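Local coordinates for protein alpha,alpha-trehalose-phosphate synthase (UDP-forming) (Burkholderia xenovorans, PDB 5V0T) that belongs to glycosyltransferase family 20, has the two-domain GT-B fold, and binds 6-O-phosphono-alpha-D-glucopyranose and uridine-5'-diphosphate, at residues I136-Y141 with I159-H164; L192-A197 with L232-Y237; I13-R18 with M46-S51. All coordinates share one frame; numbering follows the deposited sequence. Where two conformers were deposited one is given.

Contact 1 (I136-Y141 with I159-H164); sequences IWVHDY and IGFFLH. With G6P (6-O-phosphono-alpha-D-glucopyranose), chain J.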
loop_
_atom_site.group_PDB
_atom_site.type_symbol
_atom_site.label_atom_id
_atom_site.label_comp_id
_atom_site.label_asym_id
_atom_site.label_seq_id
_atom_site.Cartn_x
_atom_site.Cartn_y
_atom_site.Cartn_z
ATOM N N ILE A 136 12.795 -10.922 14.338
ATOM C CA ILE A 136 12.042 -9.670 14.374
ATOM C C ILE A 136 11.970 -9.084 12.972
ATOM O O ILE A 136 13.004 -8.854 12.327
ATOM C CB ILE A 136 12.676 -8.666 15.354
ATOM C CG1 ILE A 136 12.751 -9.258 16.761
ATOM C CG2 ILE A 136 11.891 -7.355 15.348
ATOM C CD1 ILE A 136 13.571 -8.426 17.730
ATOM N N TRP A 137 10.749 -8.813 12.508
ATOM C CA TRP A 137 10.522 -8.264 11.174
ATOM C C TRP A 137 9.710 -6.981 11.309
ATOM O O TRP A 137 8.510 -7.025 11.609
ATOM C CB TRP A 137 9.814 -9.283 10.276
ATOM C CG TRP A 137 9.728 -8.858 8.818
ATOM C CD1 TRP A 137 10.236 -7.713 8.259
ATOM C CD2 TRP A 137 9.114 -9.586 7.745
ATOM N NE1 TRP A 137 9.953 -7.675 6.913
ATOM C CE2 TRP A 137 9.265 -8.810 6.572
ATOM C CE3 TRP A 137 8.437 -10.809 7.665
ATOM C CZ2 TRP A 137 8.790 -9.229 5.337
ATOM C CZ3 TRP A 137 7.947 -11.220 6.436
ATOM C CH2 TRP A 137 8.126 -10.431 5.287
ATOM N N VAL A 138 10.367 -5.847 11.098
ATOM C CA VAL A 138 9.769 -4.518 11.224
ATOM C C VAL A 138 9.238 -4.073 9.870
ATOM O O VAL A 138 9.916 -4.248 8.847
ATOM C CB VAL A 138 10.813 -3.523 11.762
ATOM C CG1 VAL A 138 10.211 -2.171 11.944
ATOM C CG2 VAL A 138 11.393 -4.054 13.066
ATOM N N HIS A 139 8.042 -3.465 9.858
ATOM C CA HIS A 139 7.374 -3.047 8.625
ATOM C C HIS A 139 7.116 -1.543 8.593
ATOM O O HIS A 139 6.410 -1.011 9.457
ATOM C CB HIS A 139 6.056 -3.805 8.440
ATOM C CG HIS A 139 6.260 -5.255 8.119
ATOM N ND1 HIS A 139 6.111 -5.764 6.847
ATOM C CD2 HIS A 139 6.672 -6.290 8.892
ATOM C CE1 HIS A 139 6.395 -7.055 6.853
ATOM N NE2 HIS A 139 6.739 -7.399 8.082
ATOM N N ASP A 140 7.702 -0.876 7.589
ATOM C CA ASP A 140 7.275 0.396 6.987
ATOM C C ASP A 140 7.857 1.647 7.633
ATOM O O ASP A 140 8.564 1.586 8.644
ATOM C CB ASP A 140 5.743 0.519 6.932
ATOM C CG ASP A 140 5.266 0.990 5.558
ATOM O OD1 ASP A 140 6.143 1.145 4.682
ATOM O OD2 ASP A 140 4.049 1.191 5.338
ATOM N N TYR A 141 7.565 2.796 7.016
ATOM C CA TYR A 141 8.350 4.009 7.197
ATOM C C TYR A 141 8.269 4.599 8.606
ATOM O O TYR A 141 9.164 5.362 8.987
ATOM C CB TYR A 141 7.888 5.045 6.177
ATOM C CG TYR A 141 6.399 5.312 6.218
ATOM C CD1 TYR A 141 5.486 4.471 5.578
ATOM C CD2 TYR A 141 5.906 6.430 6.870
ATOM C CE1 TYR A 141 4.121 4.731 5.614
ATOM C CE2 TYR A 141 4.559 6.702 6.902
ATOM C CZ TYR A 141 3.668 5.854 6.281
ATOM O OH TYR A 141 2.323 6.171 6.316
ATOM N N ILE A 159 17.077 -8.958 12.902
ATOM C CA ILE A 159 16.075 -7.911 12.697
ATOM C C ILE A 159 16.046 -7.546 11.218
ATOM O O ILE A 159 17.050 -7.079 10.671
ATOM C CB ILE A 159 16.345 -6.638 13.521
ATOM C CG1 ILE A 159 16.719 -6.948 14.964
ATOM C CG2 ILE A 159 15.133 -5.693 13.481
ATOM C CD1 ILE A 159 17.326 -5.726 15.680
ATOM N N GLY A 160 14.895 -7.726 10.581
ATOM C CA GLY A 160 14.745 -7.307 9.206
ATOM C C GLY A 160 13.781 -6.150 9.105
ATOM O O GLY A 160 13.004 -5.906 10.032
ATOM N N PHE A 161 13.816 -5.440 7.979
ATOM C CA PHE A 161 12.910 -4.336 7.695
ATOM C C PHE A 161 12.336 -4.522 6.302
ATOM O O PHE A 161 13.064 -4.885 5.369
ATOM C CB PHE A 161 13.650 -2.989 7.773
ATOM C CG PHE A 161 12.783 -1.781 7.522
ATOM C CD1 PHE A 161 11.915 -1.308 8.503
ATOM C CD2 PHE A 161 12.882 -1.074 6.331
ATOM C CE1 PHE A 161 11.148 -0.191 8.286
ATOM C CE2 PHE A 161 12.112 0.053 6.110
ATOM C CZ PHE A 161 11.241 0.497 7.085
ATOM N N PHE A 162 11.042 -4.260 6.155
ATOM C CA PHE A 162 10.425 -4.182 4.833
ATOM C C PHE A 162 9.713 -2.847 4.703
ATOM O O PHE A 162 8.886 -2.501 5.555
ATOM C CB PHE A 162 9.434 -5.340 4.576
ATOM C CG PHE A 162 8.886 -5.358 3.159
ATOM C CD1 PHE A 162 9.638 -5.882 2.118
ATOM C CD2 PHE A 162 7.638 -4.816 2.875
ATOM C CE1 PHE A 162 9.151 -5.888 0.827
ATOM C CE2 PHE A 162 7.141 -4.820 1.579
ATOM C CZ PHE A 162 7.903 -5.359 0.553
ATOM N N LEU A 163 10.053 -2.098 3.644
ATOM C CA LEU A 163 9.391 -0.843 3.293
ATOM C C LEU A 163 8.246 -1.123 2.319
ATOM O O LEU A 163 8.468 -1.652 1.217
ATOM C CB LEU A 163 10.394 0.137 2.674
ATOM C CG LEU A 163 9.890 1.559 2.393
ATOM C CD1 LEU A 163 9.551 2.280 3.690
ATOM C CD2 LEU A 163 10.913 2.343 1.577
ATOM N N HIS A 164 7.019 -0.773 2.726
ATOM C CA HIS A 164 5.855 -1.041 1.883
ATOM C C HIS A 164 5.654 0.049 0.840
ATOM O O HIS A 164 5.063 -0.211 -0.210
ATOM C CB HIS A 164 4.580 -1.187 2.737
ATOM C CG HIS A 164 4.544 -2.448 3.551
ATOM N ND1 HIS A 164 3.674 -3.482 3.289
ATOM C CD2 HIS A 164 5.309 -2.858 4.592
ATOM C CE1 HIS A 164 3.893 -4.470 4.140
ATOM N NE2 HIS A 164 4.882 -4.117 4.939
HETATM C C1 G6P J . -0.242 2.242 3.568
HETATM C C2 G6P J . 0.991 2.196 4.455
HETATM C C3 G6P J . 0.693 1.429 5.745
HETATM C C4 G6P J . -0.523 2.057 6.431
HETATM C C5 G6P J . -1.701 2.089 5.456
HETATM C C6 G6P J . -2.943 2.669 6.135
HETATM O O1 G6P J . -0.563 0.899 3.230
HETATM O O2 G6P J . 2.079 1.595 3.730
HETATM O O3 G6P J . 1.844 1.541 6.599
HETATM O O4 G6P J . -0.895 1.272 7.583
HETATM O O5 G6P J . -1.342 2.832 4.280
HETATM O O6 G6P J . -2.647 3.970 6.671
HETATM P P G6P J . -2.868 4.250 8.242
HETATM O O1P G6P J . -4.360 4.302 8.455
HETATM O O2P G6P J . -2.144 5.544 8.487
HETATM O O3P G6P J . -2.237 3.067 8.941
#
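Asp140 and His164 cross at about a right angle, with the carboxylate and ring planes 61° apart. The two oxygens of Asp140 do different work. OD1 accepts a hydrogen bond from the backbone N of His164 at 2.9 Å, from above the carboxylate plane. OD2 accepts hydrogen bonds from both O2 and O3 of the bound 6-O-phosphono-alpha-D-glucopyranose, each at 2.6 Å. The His164 N-H is thus a second-shell bond to the carboxylate that binds the sugar. His164 also meets His139 rim to rim, with the ring planes at 47°. Their ring nitrogens, His139 ND1 and His164 NE2, share a hydrogen bond of 2.8 Å. In turn, His139 NE2 lies 3.1 Å above the plane of the Trp137 ring, over its centre. The Trp137 indole turns its edge to Phe162, and NE1 comes to 3.3 Å from Phe162 CB. On the other face of the sheet, Phe161 has CG anti to the backbone N (chi1 -179°). This brings the ring edge to the loop that follows strand 136-139, where CE1 is 3.2 Å from Asp140 O. Val138 CG1 also meets this edge. The strands run parallel as part of the beta-alpha-beta unit 135-139, 146-152 and 159-162. Helix 146-152 packs on Val138 and Ile159, helix 31-43 on His139, Asp140 and His164, and strand 12-16 flanks strand 135-139 on its far side.

Contact 2 (L192-A197 with L232-Y237); sequences LGFQTA and LRAAAY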
loop_
_atom_site.group_PDB
_atom_site.type_symbol
_atom_site.label_atom_id
_atom_site.label_comp_id
_atom_site.label_asym_id
_atom_site.label_seq_id
_atom_site.Cartn_x
_atom_site.Cartn_y
_atom_site.Cartn_z
ATOM N N LEU A 192 17.354 -5.486 4.595
ATOM C CA LEU A 192 16.381 -4.506 4.128
ATOM C C LEU A 192 15.644 -5.077 2.928
ATOM O O LEU A 192 16.272 -5.611 2.011
ATOM C CB LEU A 192 17.055 -3.183 3.733
ATOM C CG LEU A 192 17.794 -2.432 4.837
ATOM C CD1 LEU A 192 18.381 -1.141 4.278
ATOM C CD2 LEU A 192 16.821 -2.121 5.974
ATOM N N GLY A 193 14.320 -4.963 2.943
ATOM C CA GLY A 193 13.487 -5.410 1.849
ATOM C C GLY A 193 12.704 -4.244 1.287
ATOM O O GLY A 193 12.126 -3.451 2.043
ATOM N N PHE A 194 12.717 -4.103 -0.032
ATOM C CA PHE A 194 11.939 -3.092 -0.726
ATOM C C PHE A 194 10.943 -3.799 -1.645
ATOM O O PHE A 194 11.033 -5.008 -1.880
ATOM C CB PHE A 194 12.858 -2.131 -1.507
ATOM C CG PHE A 194 13.926 -1.481 -0.650
ATOM C CD1 PHE A 194 13.628 -0.384 0.137
ATOM C CD2 PHE A 194 15.221 -1.995 -0.614
ATOM C CE1 PHE A 194 14.598 0.194 0.942
ATOM C CE2 PHE A 194 16.199 -1.412 0.176
ATOM C CZ PHE A 194 15.886 -0.319 0.957
ATOM N N GLN A 195 9.965 -3.044 -2.159
ATOM C CA GLN A 195 8.922 -3.670 -2.976
ATOM C C GLN A 195 9.468 -4.126 -4.329
ATOM O O GLN A 195 9.196 -5.249 -4.766
ATOM C CB GLN A 195 7.748 -2.695 -3.177
ATOM C CG GLN A 195 6.955 -2.399 -1.909
ATOM C CD GLN A 195 5.868 -3.436 -1.652
ATOM O OE1 GLN A 195 5.958 -4.581 -2.111
ATOM N NE2 GLN A 195 4.821 -3.028 -0.933
ATOM N N THR A 196 10.221 -3.262 -5.021
ATOM C CA THR A 196 10.567 -3.496 -6.421
ATOM C C THR A 196 12.039 -3.186 -6.686
ATOM O O THR A 196 12.725 -2.552 -5.879
ATOM C CB THR A 196 9.713 -2.642 -7.368
ATOM O OG1 THR A 196 10.040 -1.255 -7.182
ATOM C CG2 THR A 196 8.202 -2.882 -7.128
ATOM N N ALA A 197 12.516 -3.636 -7.848
ATOM C CA ALA A 197 13.900 -3.364 -8.236
ATOM C C ALA A 197 14.226 -1.870 -8.294
ATOM O O ALA A 197 15.324 -1.490 -7.853
ATOM C CB ALA A 197 14.211 -4.060 -9.571
ATOM N N LEU A 232 25.418 -5.022 5.854
ATOM C CA LEU A 232 24.079 -5.596 5.879
ATOM C C LEU A 232 23.723 -6.057 4.471
ATOM O O LEU A 232 24.544 -6.009 3.549
ATOM C CB LEU A 232 23.056 -4.592 6.423
ATOM C CG LEU A 232 22.740 -3.359 5.586
ATOM C CD1 LEU A 232 21.309 -2.932 5.895
ATOM C CD2 LEU A 232 23.740 -2.225 5.873
ATOM N N ARG A 233 22.490 -6.528 4.311
ATOM C CA ARG A 233 22.002 -7.074 3.053
ATOM C C ARG A 233 20.730 -6.348 2.640
ATOM O O ARG A 233 19.981 -5.857 3.488
ATOM C CB ARG A 233 21.719 -8.582 3.165
ATOM C CG ARG A 233 22.892 -9.424 3.681
ATOM C CD ARG A 233 24.024 -9.528 2.665
ATOM N NE ARG A 233 23.679 -10.353 1.507
ATOM C CZ ARG A 233 23.936 -11.654 1.403
ATOM N NH1 ARG A 233 24.537 -12.297 2.393
ATOM N NH2 ARG A 233 23.592 -12.318 0.308
ATOM N N ALA A 234 20.472 -6.305 1.329
ATOM C CA ALA A 234 19.290 -5.615 0.829
ATOM C C ALA A 234 18.808 -6.249 -0.472
ATOM O O ALA A 234 19.619 -6.611 -1.325
ATOM C CB ALA A 234 19.589 -4.124 0.615
ATOM N N ALA A 235 17.486 -6.372 -0.622
ATOM C CA ALA A 235 16.916 -7.002 -1.809
ATOM C C ALA A 235 15.485 -6.511 -2.002
ATOM O O ALA A 235 14.938 -5.784 -1.170
ATOM C CB ALA A 235 16.955 -8.531 -1.711
ATOM N N ALA A 236 14.888 -6.923 -3.119
ATOM C CA ALA A 236 13.500 -6.606 -3.442
ATOM C C ALA A 236 12.626 -7.837 -3.232
ATOM O O ALA A 236 13.004 -8.946 -3.621
ATOM C CB ALA A 236 13.370 -6.108 -4.890
ATOM N N TYR A 237 11.462 -7.634 -2.608
ATOM C CA TYR A 237 10.504 -8.708 -2.334
ATOM C C TYR A 237 9.107 -8.140 -2.554
ATOM O O TYR A 237 8.536 -7.514 -1.658
ATOM C CB TYR A 237 10.631 -9.228 -0.898
ATOM C CG TYR A 237 12.027 -9.624 -0.454
ATOM C CD1 TYR A 237 12.930 -8.668 0.015
ATOM C CD2 TYR A 237 12.428 -10.950 -0.469
ATOM C CE1 TYR A 237 14.210 -9.026 0.439
ATOM C CE2 TYR A 237 13.714 -11.326 -0.049
ATOM C CZ TYR A 237 14.592 -10.349 0.407
ATOM O OH TYR A 237 15.852 -10.694 0.831
#
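Leu192 O and Ala235 O each accept a backbone hydrogen bond across the two parallel strands. Four such bonds form the ladder. Leu192 N gives to Arg233 O, Ala235 N to Leu192 O, Phe194 N to Ala235 O, and Tyr237 N to Phe194 O. The last is the shortest, at 2.8 Å, and nearly straight, with an angle of 173° at the hydrogen. It carries the pairing one residue past the end of strand 232-236. CA-H...O contacts add to the ladder. Ala234 CA lies 3.2 Å from Leu192 O, and Gly193 CA lies 3.4 Å from Ala235 O. Ala236 CA makes a third such contact, with Phe194 O.

The strands belong to the Rossmann-like N-terminal domain of a GT-B protein. In its sheet, strand 191-194 stands between 159-162 and 230-236, and strand 230-236 also pairs antiparallel with 223-227.

Apolar packing divides between the two faces. On the face of Leu192 and Phe194, Leu192 CG meets Leu232 CD1 at 3.7 Å. The two leucines approach at a slant, and Leu192 CB also lies beside Ala234 CB. The Phe194 ring turns an edge to Ala234 CB, 4.4 Å from its CE2. Helix 197-209 packs over this face through Leu200 and Phe203. Ala236 CB touches the backbone of Thr196, the N-cap residue of that helix.

On the opposite face, Tyr237 has CG anti to its carbonyl carbon (chi1 -52°). The ring reaches back along the sheet and sets its edge against Gly193, with CD1 3.8 Å from Gly193 CA.

Polar side chains find partners beyond the pair: Tyr237 OH bonds Asp464, and Gln195 NE2 bonds His164 O.

Contact 3 (I13-R18 with M46-S51); sequences IIVSNR and MWFGWS. With G6P (6-O-phosphono-alpha-D-glucopyranose), chain J.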
loop_
_atom_site.group_PDB
_atom_site.type_symbol
_atom_site.label_atom_id
_atom_site.label_comp_id
_atom_site.label_asym_id
_atom_site.label_seq_id
_atom_site.Cartn_x
_atom_site.Cartn_y
_atom_site.Cartn_z
ATOM N N ILE A 13 8.262 -12.366 15.065
ATOM C CA ILE A 13 7.694 -11.165 15.662
ATOM C C ILE A 13 7.523 -10.144 14.550
ATOM O O ILE A 13 8.510 -9.637 14.012
ATOM C CB ILE A 13 8.592 -10.594 16.767
ATOM C CG1 ILE A 13 9.069 -11.687 17.736
ATOM C CG2 ILE A 13 7.879 -9.436 17.442
ATOM C CD1 ILE A 13 8.007 -12.258 18.651
ATOM N N ILE A 14 6.282 -9.823 14.212
ATOM C CA ILE A 14 5.980 -8.728 13.298
ATOM C C ILE A 14 5.835 -7.439 14.099
ATOM O O ILE A 14 5.150 -7.411 15.130
ATOM C CB ILE A 14 4.694 -9.013 12.505
ATOM C CG1 ILE A 14 4.895 -10.197 11.555
ATOM C CG2 ILE A 14 4.257 -7.757 11.756
ATOM C CD1 ILE A 14 5.774 -9.890 10.366
ATOM N N VAL A 15 6.470 -6.368 13.622
ATOM C CA VAL A 15 6.367 -5.036 14.212
ATOM C C VAL A 15 5.909 -4.063 13.127
ATOM O O VAL A 15 6.562 -3.944 12.086
ATOM C CB VAL A 15 7.707 -4.570 14.805
ATOM C CG1 VAL A 15 7.556 -3.178 15.439
ATOM C CG2 VAL A 15 8.255 -5.589 15.810
ATOM N N SER A 16 4.810 -3.352 13.377
ATOM C CA SER A 16 4.341 -2.315 12.460
ATOM C C SER A 16 3.600 -1.276 13.275
ATOM O O SER A 16 3.243 -1.508 14.428
ATOM C CB SER A 16 3.415 -2.881 11.374
ATOM O OG SER A 16 2.257 -3.453 11.989
ATOM N N ASN A 17 3.360 -0.117 12.674
ATOM C CA ASN A 17 2.521 0.855 13.361
ATOM C C ASN A 17 1.071 0.390 13.357
ATOM O O ASN A 17 0.474 0.154 14.415
ATOM C CB ASN A 17 2.632 2.232 12.703
ATOM C CG ASN A 17 1.911 3.295 13.510
ATOM O OD1 ASN A 17 2.261 3.552 14.661
ATOM N ND2 ASN A 17 0.877 3.890 12.925
ATOM N N ARG A 18 0.492 0.256 12.168
ATOM C CA ARG A 18 -0.888 -0.184 12.023
ATOM C C ARG A 18 -0.971 -1.693 12.211
ATOM O O ARG A 18 -0.206 -2.446 11.599
ATOM C CB ARG A 18 -1.430 0.208 10.643
ATOM C CG ARG A 18 -2.896 -0.225 10.416
ATOM C CD ARG A 18 -3.828 0.521 11.362
ATOM N NE ARG A 18 -4.030 1.913 10.958
ATOM C CZ ARG A 18 -4.641 2.825 11.710
ATOM N NH1 ARG A 18 -5.072 2.498 12.928
ATOM N NH2 ARG A 18 -4.817 4.064 11.259
ATOM N N MET A 46 3.822 -13.350 16.632
ATOM C CA MET A 46 3.399 -12.178 17.380
ATOM C C MET A 46 3.312 -10.990 16.442
ATOM O O MET A 46 4.160 -10.820 15.557
ATOM C CB MET A 46 4.370 -11.851 18.523
ATOM C CG MET A 46 4.095 -10.525 19.210
ATOM S SD MET A 46 5.173 -10.258 20.644
ATOM C CE MET A 46 4.444 -11.401 21.813
ATOM N N TRP A 47 2.274 -10.179 16.632
ATOM C CA TRP A 47 2.114 -8.916 15.923
ATOM C C TRP A 47 2.090 -7.811 16.975
ATOM O O TRP A 47 1.139 -7.706 17.753
ATOM C CB TRP A 47 0.847 -8.919 15.064
ATOM C CG TRP A 47 0.815 -7.801 14.040
ATOM C CD1 TRP A 47 1.613 -6.691 14.005
ATOM C CD2 TRP A 47 -0.058 -7.702 12.910
ATOM N NE1 TRP A 47 1.277 -5.903 12.925
ATOM C CE2 TRP A 47 0.253 -6.502 12.242
ATOM C CE3 TRP A 47 -1.091 -8.502 12.416
ATOM C CZ2 TRP A 47 -0.416 -6.091 11.086
ATOM C CZ3 TRP A 47 -1.756 -8.097 11.267
ATOM C CH2 TRP A 47 -1.416 -6.901 10.618
ATOM N N PHE A 48 3.152 -7.011 17.006
ATOM C CA PHE A 48 3.315 -5.911 17.945
ATOM C C PHE A 48 3.141 -4.584 17.220
ATOM O O PHE A 48 3.715 -4.382 16.142
ATOM C CB PHE A 48 4.706 -5.973 18.592
ATOM C CG PHE A 48 5.062 -4.763 19.409
ATOM C CD1 PHE A 48 4.746 -4.713 20.757
ATOM C CD2 PHE A 48 5.750 -3.695 18.840
ATOM C CE1 PHE A 48 5.094 -3.608 21.527
ATOM C CE2 PHE A 48 6.093 -2.586 19.595
ATOM C CZ PHE A 48 5.767 -2.541 20.944
ATOM N N GLY A 49 2.387 -3.666 17.823
ATOM C CA GLY A 49 2.301 -2.332 17.253
ATOM C C GLY A 49 1.277 -1.463 17.960
ATOM O O GLY A 49 0.887 -1.726 19.098
ATOM N N TRP A 50 0.878 -0.404 17.269
ATOM C CA TRP A 50 -0.079 0.554 17.802
ATOM C C TRP A 50 -1.489 -0.035 17.805
ATOM O O TRP A 50 -1.909 -0.686 16.846
ATOM C CB TRP A 50 -0.018 1.836 16.961
ATOM C CG TRP A 50 -0.958 2.943 17.322
ATOM C CD1 TRP A 50 -1.286 3.391 18.574
ATOM C CD2 TRP A 50 -1.675 3.765 16.399
ATOM N NE1 TRP A 50 -2.173 4.445 18.481
ATOM C CE2 TRP A 50 -2.422 4.696 17.157
ATOM C CE3 TRP A 50 -1.759 3.805 14.999
ATOM C CZ2 TRP A 50 -3.242 5.663 16.563
ATOM C CZ3 TRP A 50 -2.576 4.775 14.406
ATOM C CH2 TRP A 50 -3.316 5.678 15.192
ATOM N N SER A 51 -2.213 0.183 18.906
ATOM C CA SER A 51 -3.603 -0.249 19.006
ATOM C C SER A 51 -4.549 0.591 18.162
ATOM O O SER A 51 -5.702 0.197 17.978
ATOM C CB SER A 51 -4.073 -0.174 20.457
ATOM O OG SER A 51 -4.174 1.187 20.851
HETATM C C1 G6P J . -0.242 2.242 3.568
HETATM C C2 G6P J . 0.991 2.196 4.455
HETATM C C3 G6P J . 0.693 1.429 5.745
HETATM C C4 G6P J . -0.523 2.057 6.431
HETATM C C5 G6P J . -1.701 2.089 5.456
HETATM C C6 G6P J . -2.943 2.669 6.135
HETATM O O1 G6P J . -0.563 0.899 3.230
HETATM O O2 G6P J . 2.079 1.595 3.730
HETATM O O3 G6P J . 1.844 1.541 6.599
HETATM O O4 G6P J . -0.895 1.272 7.583
HETATM O O5 G6P J . -1.342 2.832 4.280
HETATM O O6 G6P J . -2.647 3.970 6.671
HETATM P P G6P J . -2.868 4.250 8.242
HETATM O O1P G6P J . -4.360 4.302 8.455
HETATM O O2P G6P J . -2.144 5.544 8.487
HETATM O O3P G6P J . -2.237 3.067 8.941
#
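Ser16 OG is held by two bonds, one across the contact and one within its own segment. It accepts the indole N-H of Trp47 NE1 at 2.8 Å, with an angle of 169° at the hydrogen. The oxygen lies in the plane of the indole. OG itself donates to Arg18 O at 2.7 Å, from above the carbonyl plane. The serine thus links the Trp47 ring to the backbone just past the corner at Asn17. Its chi1 of 61° sets OG where it meets both partners.

Ile14 lies over one face of Trp47. Its CG2 is 3.9 Å from the centroid of the five-membered ring, a CH-pi contact. On the other face of the sheet, Val15 CG1 meets the edge of the Phe48 ring. Ile13 CD1 lies beside Met46 CB.

At the corner, Trp50 N donates to Asn17 O at 2.9 Å, on a lone pair in the carbonyl plane. The Asn17 amide lies alongside the Trp50 ring, their planes 21° apart, and its OD1 bonds Tyr85 OH. The Arg18 guanidinium has Trp50 CZ3 over one face, 3.7 Å from NH1. Its edge faces the phosphate of 6-O-phosphono-alpha-D-glucopyranose. NE donates to O3P and NH2 to O1P, each at 2.9 Å.

Ile14 N bonds Met46 O, and Phe48 N bonds Ile14 O. The parallel strands 12-16 and 45-48 so paired, joined through helix 31-43, form a beta-alpha-beta crossover. Such a unit is characteristic of the Rossmann-like domains of GT-B glycosyltransferases, with a ligand site beyond the carboxyl ends of the strands.

All three contacts are parallel strand pairs in one mixed sheet, and all are largely buried. Contact 1 lies between the others in the sheet. Backbone bonds from His139 N to Val15 O and from Gly193 N to Phe161 O join it to contact 3 and contact 2. Contacts 2 and 3 do not touch, and their centres are about 21 Å apart. Contacts 1 and 3 both reach 6-O-phosphono-alpha-D-glucopyranose, the first with an acidic group and the other with a basic one. Contact 2 touches no ligand. Its chemistry is mostly backbone bonding and apolar packing, with some partly exposed alanines.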